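PDB 3B8Y: endo-pectate lyase from Erwinia chrysanthemi, which probably cleaves polygalacturonate and partly methylated pectins by calcium-dependent beta-elimination, acting within the chain and leaving oligosaccharides with unsaturated galacturonosyl ends. Local coordinates for residues 305-310 against 325-330; 118-123 against 130-135. All coordinates share one frame; numbering follows the deposited sequence.

The two contacts lie on opposite sides of the chain's centre, about 38 Å apart between centres, and share no strand. Contact 2 comes first along the chain, at strand 131-135, which pairs with strand 160-162 in the parallel beta-helix; contact 1 lies at the end of the hairpin of strands 309-312 and 324-327 away from its connecting loop. Both include cysteines and are partly buried, but none of contact 1's touching residues is exposed. Contact 2 pairs a buried disulfide, bridging its segments directly, with a salt bridge between side chains at the surface. In contact 1 the disulfide leads away to Cys334, while backbone bonding, a glutamate accepting a main-chain N-H and two waters hold the segments.

Contact 1: 305-310 against 325-330; sequences KPPVCE and YGEKWD
Glu327 reaches across the hairpin and accepts the backbone N-H of Val308: Val308 N to Glu327 OE2 is 2.7 Å and the bond nearly straight (171°), with the donor lying well above the carboxylate plane. Glu327 CG stands anti to its own N (chi1 -177°) and the rest of the chain is extended, which carries the carboxylate beside Pro307, whose CB is 3.7 Å from Glu327 OE1. The tight part is the end of the ladder. Glu310 and Glu327 form an antiparallel non-hydrogen-bonded pair; Lys328 N donates to Cys309 O at 2.9 Å, and the same oxygen takes a CA-H...O contact from Glu327 CA. Glu310 CA makes another with Gly326 O at 3.3 Å, and Glu310 CG packs against Glu327 CA. Just before, a classic beta bulge sets Tyr325 and Gly326 together opposite Glu311. Away from this ladder the segments diverge and water fills in. One water joins Pro306 O to Glu327 OE2; a second accepts from Cys309 N, donates to Lys328 O and, at a longer distance, to Glu327 OE2, and sits 3.3 Å above the centre of the Trp329 ring. The indole touches 305-310 lightly, Trp329 CH2 to Val308 CG2 at 3.9 Å, and has a cation-pi partner in Arg338. A disulfide ties Cys309 to Cys334, anchoring the hairpin covalently to the chain beyond it. With the Val308 N-H, one close water and a second, more distant one directed at Glu327 OE2, the carboxylate would be expected to stay ionised, extending the hairpin's bonding past its last strand pair.

Contact 2: 118-123 against 130-135; sequences SSECKP and RTVDCG
Cys121 and Cys134 are joined by a disulfide, Cys121 SG to Cys134 SG 2.0 Å with a chi3 of -90°, between the turn at 118-121 and strand 131-135. Cys121 SG also packs on Val132 CG1 at 3.7 Å. The polar link is the salt bridge of Glu120 and Arg130. Glu120 OE2 alone accepts from both Arg130 NH1 (2.6 Å, arriving nearly along the C-O axis) and Arg130 NH2 (2.8 Å, on the syn lone pair). Both bonds are bent (146° and 134°), as expected when one atom serves two donors, yet OE2 stays close to the guanidinium plane. Val132 CG2 covers one face of the Arg130 guanidinium, 3.5 Å above its plane. Asp133 OD1 accepts the N-H of Gly135 at 2.9 Å, an Asx turn. The type I turn Ser118 to Cys121 has a weak closing bond from Cys121 N to Ser118 O. Strand 131-135 is itself held by backbone bonds from Val132 and Cys134 to strand 160-162, one step along the parallel beta-helix, and the disulfide fastens the loop preceding strand 125-128 to it.

Contact 1: 305-310 against 325-330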
ATOM      1  N   LYS A 305      14.190  -5.562  14.561  1.00 38.64           N
ATOM      2  CA  LYS A 305      14.751  -4.583  13.628  1.00 40.49           C
ATOM      3  C   LYS A 305      14.107  -4.731  12.252  1.00 39.01           C
ATOM      4  O   LYS A 305      14.688  -5.335  11.347  1.00 39.91           O
ATOM      5  CB  LYS A 305      16.273  -4.748  13.508  1.00 42.47           C
ATOM      6  CG  LYS A 305      17.048  -4.449  14.786  1.00 46.41           C
ATOM      7  CD  LYS A 305      18.544  -4.468  14.535  1.00 49.21           C
ATOM      8  CE  LYS A 305      19.324  -3.972  15.750  1.00 51.39           C
ATOM      9  NZ  LYS A 305      20.767  -3.746  15.414  1.00 52.07           N
ATOM     10  N   PRO A 306      12.920  -4.129  12.062  1.00 36.82           N
ATOM     11  CA  PRO A 306      12.168  -3.334  13.038  1.00 35.24           C
ATOM     12  C   PRO A 306      11.140  -4.166  13.819  1.00 32.72           C
ATOM     13  O   PRO A 306      10.927  -5.336  13.523  1.00 34.07           O
ATOM     14  CB  PRO A 306      11.429  -2.370  12.131  1.00 34.03           C
ATOM     15  CG  PRO A 306      10.940  -3.338  11.070  1.00 34.44           C
ATOM     16  CD  PRO A 306      12.198  -4.163  10.776  1.00 35.60           C
ATOM     17  N   PRO A 307      10.539  -3.581  14.870  1.00 31.53           N
ATOM     18  CA  PRO A 307       9.537  -4.362  15.602  1.00 30.71           C
ATOM     19  C   PRO A 307       8.342  -4.508  14.646  1.00 30.85           C
ATOM     20  O   PRO A 307       8.054  -3.597  13.859  1.00 28.09           O
ATOM     21  CB  PRO A 307       9.172  -3.448  16.770  1.00 29.39           C
ATOM     22  CG  PRO A 307      10.425  -2.632  16.985  1.00 29.96           C
ATOM     23  CD  PRO A 307      10.855  -2.324  15.577  1.00 30.53           C
ATOM     24  N   VAL A 308       7.664  -5.645  14.691  1.00 28.43           N
ATOM     25  CA  VAL A 308       6.525  -5.845  13.818  1.00 27.68           C
ATOM     26  C   VAL A 308       5.222  -5.373  14.452  1.00 27.73           C
ATOM     27  O   VAL A 308       4.718  -4.303  14.116  1.00 26.45           O
ATOM     28  CB  VAL A 308       6.428  -7.322  13.341  1.00 26.80           C
ATOM     29  CG1 VAL A 308       5.228  -7.519  12.429  1.00 26.64           C
ATOM     30  CG2 VAL A 308       7.697  -7.706  12.602  1.00 27.04           C
ATOM     31  N   CYS A 309       4.679  -6.174  15.360  1.00 27.93           N
ATOM     32  CA  CYS A 309       3.429  -5.848  16.022  1.00 28.63           C
ATOM     33  C   CYS A 309       3.664  -5.353  17.440  1.00 29.63           C
ATOM     34  O   CYS A 309       4.227  -6.067  18.264  1.00 29.23           O
ATOM     35  CB  CYS A 309       2.521  -7.078  16.063  1.00 29.30           C
ATOM     36  SG  CYS A 309       0.811  -6.722  16.588  1.00 30.58           S
ATOM     37  N   GLU A 310       3.232  -4.130  17.726  1.00 29.78           N
ATOM     38  CA  GLU A 310       3.405  -3.578  19.057  1.00 30.39           C
ATOM     39  C   GLU A 310       2.078  -3.237  19.704  1.00 30.44           C
ATOM     40  O   GLU A 310       1.170  -2.714  19.054  1.00 29.36           O
ATOM     41  CB  GLU A 310       4.289  -2.340  19.021  1.00 32.49           C
ATOM     42  CG  GLU A 310       5.682  -2.593  18.537  1.00 34.21           C
ATOM     43  CD  GLU A 310       6.500  -1.321  18.473  1.00 36.50           C
ATOM     44  OE1 GLU A 310       6.024  -0.334  17.874  1.00 35.93           O
ATOM     45  OE2 GLU A 310       7.620  -1.308  19.030  1.00 38.99           O
ATOM     46  N   TYR A 325       3.633  -0.697  25.079  1.00 31.83           N
ATOM     47  CA  TYR A 325       3.914  -1.861  25.912  1.00 32.71           C
ATOM     48  C   TYR A 325       5.119  -2.615  25.331  1.00 32.87           C
ATOM     49  O   TYR A 325       5.966  -3.123  26.069  1.00 32.95           O
ATOM     50  CB  TYR A 325       2.690  -2.790  25.978  1.00 30.88           C
ATOM     51  CG  TYR A 325       1.513  -2.212  26.730  1.00 31.99           C
ATOM     52  CD1 TYR A 325       0.229  -2.214  26.171  1.00 32.26           C
ATOM     53  CD2 TYR A 325       1.672  -1.682  28.013  1.00 31.34           C
ATOM     54  CE1 TYR A 325      -0.864  -1.706  26.874  1.00 32.40           C
ATOM     55  CE2 TYR A 325       0.588  -1.167  28.723  1.00 31.60           C
ATOM     56  CZ  TYR A 325      -0.676  -1.185  28.149  1.00 33.43           C
ATOM     57  OH  TYR A 325      -1.750  -0.694  28.853  1.00 33.06           O
ATOM     58  N   GLY A 326       5.183  -2.692  24.002  1.00 32.37           N
ATOM     59  CA  GLY A 326       6.289  -3.370  23.349  1.00 31.25           C
ATOM     60  C   GLY A 326       5.893  -4.298  22.219  1.00 30.64           C
ATOM     61  O   GLY A 326       4.718  -4.457  21.906  1.00 30.79           O
ATOM     62  N   GLU A 327       6.891  -4.903  21.589  1.00 31.68           N
ATOM     63  CA  GLU A 327       6.636  -5.829  20.502  1.00 31.53           C
ATOM     64  C   GLU A 327       6.132  -7.135  21.074  1.00 32.17           C
ATOM     65  O   GLU A 327       6.588  -7.576  22.126  1.00 35.34           O
ATOM     66  CB  GLU A 327       7.896  -6.067  19.682  1.00 30.91           C
ATOM     67  CG  GLU A 327       7.650  -6.972  18.497  1.00 28.80           C
ATOM     68  CD  GLU A 327       8.843  -7.097  17.591  1.00 28.03           C
ATOM     69  OE1 GLU A 327       9.976  -6.837  18.037  1.00 29.79           O
ATOM     70  OE2 GLU A 327       8.645  -7.470  16.421  1.00 29.23           O
ATOM     71  N   LYS A 328       5.170  -7.740  20.390  1.00 33.14           N
ATOM     72  CA  LYS A 328       4.581  -8.995  20.839  1.00 33.72           C
ATOM     73  C   LYS A 328       4.370  -9.935  19.667  1.00 33.79           C
ATOM     74  O   LYS A 328       4.175  -9.506  18.531  1.00 31.76           O
ATOM     75  CB  LYS A 328       3.237  -8.747  21.538  1.00 33.96           C
ATOM     76  CG  LYS A 328       3.308  -7.838  22.753  1.00 35.89           C
ATOM     77  CD  LYS A 328       4.016  -8.509  23.915  1.00 37.13           C
ATOM     78  CE  LYS A 328       4.130  -7.566  25.107  1.00 36.77           C
ATOM     79  NZ  LYS A 328       2.803  -6.989  25.430  1.00 38.55           N
ATOM     80  N   TRP A 329       4.388 -11.224  19.982  1.00 34.96           N
ATOM     81  CA  TRP A 329       4.210 -12.298  19.021  1.00 34.82           C
ATOM     82  C   TRP A 329       3.205 -13.272  19.602  1.00 36.71           C
ATOM     83  O   TRP A 329       3.279 -13.620  20.785  1.00 37.23           O
ATOM     84  CB  TRP A 329       5.527 -13.052  18.821  1.00 33.17           C
ATOM     85  CG  TRP A 329       6.632 -12.225  18.269  1.00 32.63           C
ATOM     86  CD1 TRP A 329       7.644 -11.628  18.968  1.00 32.19           C
ATOM     87  CD2 TRP A 329       6.877 -11.947  16.889  1.00 30.88           C
ATOM     88  NE1 TRP A 329       8.512 -11.003  18.099  1.00 32.23           N
ATOM     89  CE2 TRP A 329       8.062 -11.188  16.818  1.00 30.21           C
ATOM     90  CE3 TRP A 329       6.213 -12.272  15.704  1.00 30.71           C
ATOM     91  CZ2 TRP A 329       8.597 -10.752  15.609  1.00 31.66           C
ATOM     92  CZ3 TRP A 329       6.748 -11.836  14.497  1.00 32.33           C
ATOM     93  CH2 TRP A 329       7.928 -11.087  14.461  1.00 30.52           C
ATOM     94  N   ASP A 330       2.279 -13.718  18.763  1.00 38.03           N
ATOM     95  CA  ASP A 330       1.257 -14.678  19.159  1.00 39.82           C
ATOM     96  C   ASP A 330       0.490 -14.319  20.441  1.00 38.90           C
ATOM     97  O   ASP A 330       0.400 -15.124  21.369  1.00 40.97           O
ATOM     98  CB  ASP A 330       1.876 -16.084  19.277  1.00 41.97           C
ATOM     99  CG  ASP A 330       0.908 -17.194  18.878  1.00 45.09           C
ATOM    100  OD1 ASP A 330       1.338 -18.366  18.801  1.00 45.51           O
ATOM    101  OD2 ASP A 330      -0.280 -16.899  18.629  1.00 47.64           O
TER
HETATM  102  O   HOH W   1      10.787  -8.126  14.965  1.00 38.49           O
HETATM  103  O   HOH W   2       5.634  -8.769  16.181  1.00 34.88           O

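Contact 2: 118-123 against 130-135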
ATOM      1  N   SER A 118      -8.959   8.772 -16.156  1.00 56.60           N
ATOM      2  CA  SER A 118     -10.040   9.716 -16.556  1.00 56.15           C
ATOM      3  C   SER A 118      -9.925  11.067 -15.847  1.00 55.72           C
ATOM      4  O   SER A 118      -9.216  11.210 -14.837  1.00 54.74           O
ATOM      5  CB  SER A 118     -11.413   9.099 -16.279  1.00 57.05           C
ATOM      6  OG  SER A 118     -11.572   8.803 -14.902  1.00 57.34           O
ATOM      7  N   SER A 119     -10.652  12.046 -16.381  1.00 53.99           N
ATOM      8  CA  SER A 119     -10.680  13.410 -15.856  1.00 51.48           C
ATOM      9  C   SER A 119     -11.379  13.515 -14.497  1.00 48.60           C
ATOM     10  O   SER A 119     -11.390  14.582 -13.874  1.00 48.32           O
ATOM     11  CB  SER A 119     -11.368  14.330 -16.870  1.00 52.14           C
ATOM     12  OG  SER A 119     -12.646  13.820 -17.228  1.00 53.11           O
ATOM     13  N   GLU A 120     -11.954  12.404 -14.044  1.00 45.20           N
ATOM     14  CA  GLU A 120     -12.655  12.352 -12.764  1.00 42.43           C
ATOM     15  C   GLU A 120     -11.730  12.348 -11.553  1.00 39.91           C
ATOM     16  O   GLU A 120     -12.133  12.747 -10.463  1.00 40.13           O
ATOM     17  CB  GLU A 120     -13.559  11.121 -12.707  1.00 43.87           C
ATOM     18  CG  GLU A 120     -14.758  11.174 -13.644  1.00 46.41           C
ATOM     19  CD  GLU A 120     -15.655   9.963 -13.498  1.00 48.42           C
ATOM     20  OE1 GLU A 120     -16.158   9.456 -14.524  1.00 51.95           O
ATOM     21  OE2 GLU A 120     -15.855   9.509 -12.353  1.00 48.59           O
ATOM     22  N   CYS A 121     -10.497  11.884 -11.744  1.00 37.54           N
ATOM     23  CA  CYS A 121      -9.525  11.810 -10.664  1.00 35.84           C
ATOM     24  C   CYS A 121      -8.784  13.117 -10.472  1.00 35.69           C
ATOM     25  O   CYS A 121      -7.747  13.345 -11.088  1.00 37.63           O
ATOM     26  CB  CYS A 121      -8.539  10.678 -10.933  1.00 34.40           C
ATOM     27  SG  CYS A 121      -9.389   9.129 -11.345  1.00 33.13           S
ATOM     28  N   LYS A 122      -9.333  13.971  -9.616  1.00 34.56           N
ATOM     29  CA  LYS A 122      -8.756  15.277  -9.317  1.00 34.67           C
ATOM     30  C   LYS A 122      -8.790  15.493  -7.808  1.00 32.31           C
ATOM     31  O   LYS A 122      -9.640  14.938  -7.120  1.00 31.59           O
ATOM     32  CB  LYS A 122      -9.551  16.388 -10.016  1.00 36.24           C
ATOM     33  CG  LYS A 122      -9.380  16.459 -11.534  1.00 40.71           C
ATOM     34  CD  LYS A 122      -7.944  16.815 -11.948  1.00 43.62           C
ATOM     35  CE  LYS A 122      -7.820  17.063 -13.457  1.00 44.50           C
ATOM     36  NZ  LYS A 122      -8.075  15.848 -14.304  1.00 47.51           N
ATOM     37  N   PRO A 123      -7.879  16.326  -7.277  1.00 32.02           N
ATOM     38  CA  PRO A 123      -7.863  16.567  -5.830  1.00 32.22           C
ATOM     39  C   PRO A 123      -9.198  17.072  -5.300  1.00 31.27           C
ATOM     40  O   PRO A 123      -9.820  17.951  -5.900  1.00 32.97           O
ATOM     41  CB  PRO A 123      -6.740  17.595  -5.666  1.00 32.92           C
ATOM     42  CG  PRO A 123      -6.681  18.280  -6.997  1.00 32.69           C
ATOM     43  CD  PRO A 123      -6.869  17.152  -7.959  1.00 32.67           C
ATOM     44  N   ARG A 130     -19.034   2.878  -6.553  1.00 35.16           N
ATOM     45  CA  ARG A 130     -18.526   2.487  -7.850  1.00 34.52           C
ATOM     46  C   ARG A 130     -17.018   2.353  -7.857  1.00 34.75           C
ATOM     47  O   ARG A 130     -16.349   2.669  -6.881  1.00 34.69           O
ATOM     48  CB  ARG A 130     -18.949   3.501  -8.903  1.00 34.35           C
ATOM     49  CG  ARG A 130     -18.491   4.914  -8.615  1.00 35.37           C
ATOM     50  CD  ARG A 130     -18.912   5.818  -9.748  1.00 36.12           C
ATOM     51  NE  ARG A 130     -18.413   7.171  -9.573  1.00 34.93           N
ATOM     52  CZ  ARG A 130     -17.758   7.845 -10.510  1.00 34.81           C
ATOM     53  NH1 ARG A 130     -17.341   9.072 -10.257  1.00 34.82           N
ATOM     54  NH2 ARG A 130     -17.509   7.292 -11.691  1.00 34.28           N
ATOM     55  N   THR A 131     -16.499   1.888  -8.987  1.00 34.97           N
ATOM     56  CA  THR A 131     -15.081   1.711  -9.173  1.00 33.10           C
ATOM     57  C   THR A 131     -14.607   2.755 -10.168  1.00 33.10           C
ATOM     58  O   THR A 131     -15.189   2.922 -11.238  1.00 34.26           O
ATOM     59  CB  THR A 131     -14.769   0.295  -9.689  1.00 32.95           C
ATOM     60  OG1 THR A 131     -15.126  -0.659  -8.680  1.00 34.49           O
ATOM     61  CG2 THR A 131     -13.291   0.148 -10.011  1.00 31.59           C
ATOM     62  N   VAL A 132     -13.596   3.517  -9.775  1.00 31.20           N
ATOM     63  CA  VAL A 132     -13.053   4.531 -10.648  1.00 29.82           C
ATOM     64  C   VAL A 132     -11.622   4.184 -11.004  1.00 29.40           C
ATOM     65  O   VAL A 132     -10.770   4.014 -10.134  1.00 30.54           O
ATOM     66  CB  VAL A 132     -13.126   5.938 -10.019  1.00 29.02           C
ATOM     67  CG1 VAL A 132     -12.350   6.928 -10.870  1.00 28.15           C
ATOM     68  CG2 VAL A 132     -14.566   6.379  -9.929  1.00 26.39           C
ATOM     69  N   ASP A 133     -11.390   4.028 -12.299  1.00 28.76           N
ATOM     70  CA  ASP A 133     -10.081   3.702 -12.827  1.00 28.57           C
ATOM     71  C   ASP A 133      -9.460   5.019 -13.264  1.00 28.55           C
ATOM     72  O   ASP A 133      -9.908   5.635 -14.229  1.00 27.49           O
ATOM     73  CB  ASP A 133     -10.232   2.756 -14.025  1.00 28.94           C
ATOM     74  CG  ASP A 133      -8.904   2.198 -14.517  1.00 29.60           C
ATOM     75  OD1 ASP A 133      -7.830   2.784 -14.246  1.00 31.75           O
ATOM     76  OD2 ASP A 133      -8.942   1.153 -15.193  1.00 31.88           O
ATOM     77  N   CYS A 134      -8.415   5.435 -12.556  1.00 29.22           N
ATOM     78  CA  CYS A 134      -7.734   6.686 -12.851  1.00 28.41           C
ATOM     79  C   CYS A 134      -6.748   6.591 -14.016  1.00 28.64           C
ATOM     80  O   CYS A 134      -6.081   7.571 -14.367  1.00 28.76           O
ATOM     81  CB  CYS A 134      -7.084   7.231 -11.574  1.00 28.58           C
ATOM     82  SG  CYS A 134      -8.344   7.697 -10.337  1.00 29.00           S
ATOM     83  N   GLY A 135      -6.660   5.399 -14.605  1.00 27.51           N
ATOM     84  CA  GLY A 135      -5.795   5.173 -15.754  1.00 26.94           C
ATOM     85  C   GLY A 135      -4.335   5.569 -15.652  1.00 26.96           C
ATOM     86  O   GLY A 135      -3.698   5.880 -16.666  1.00 28.67           O
TER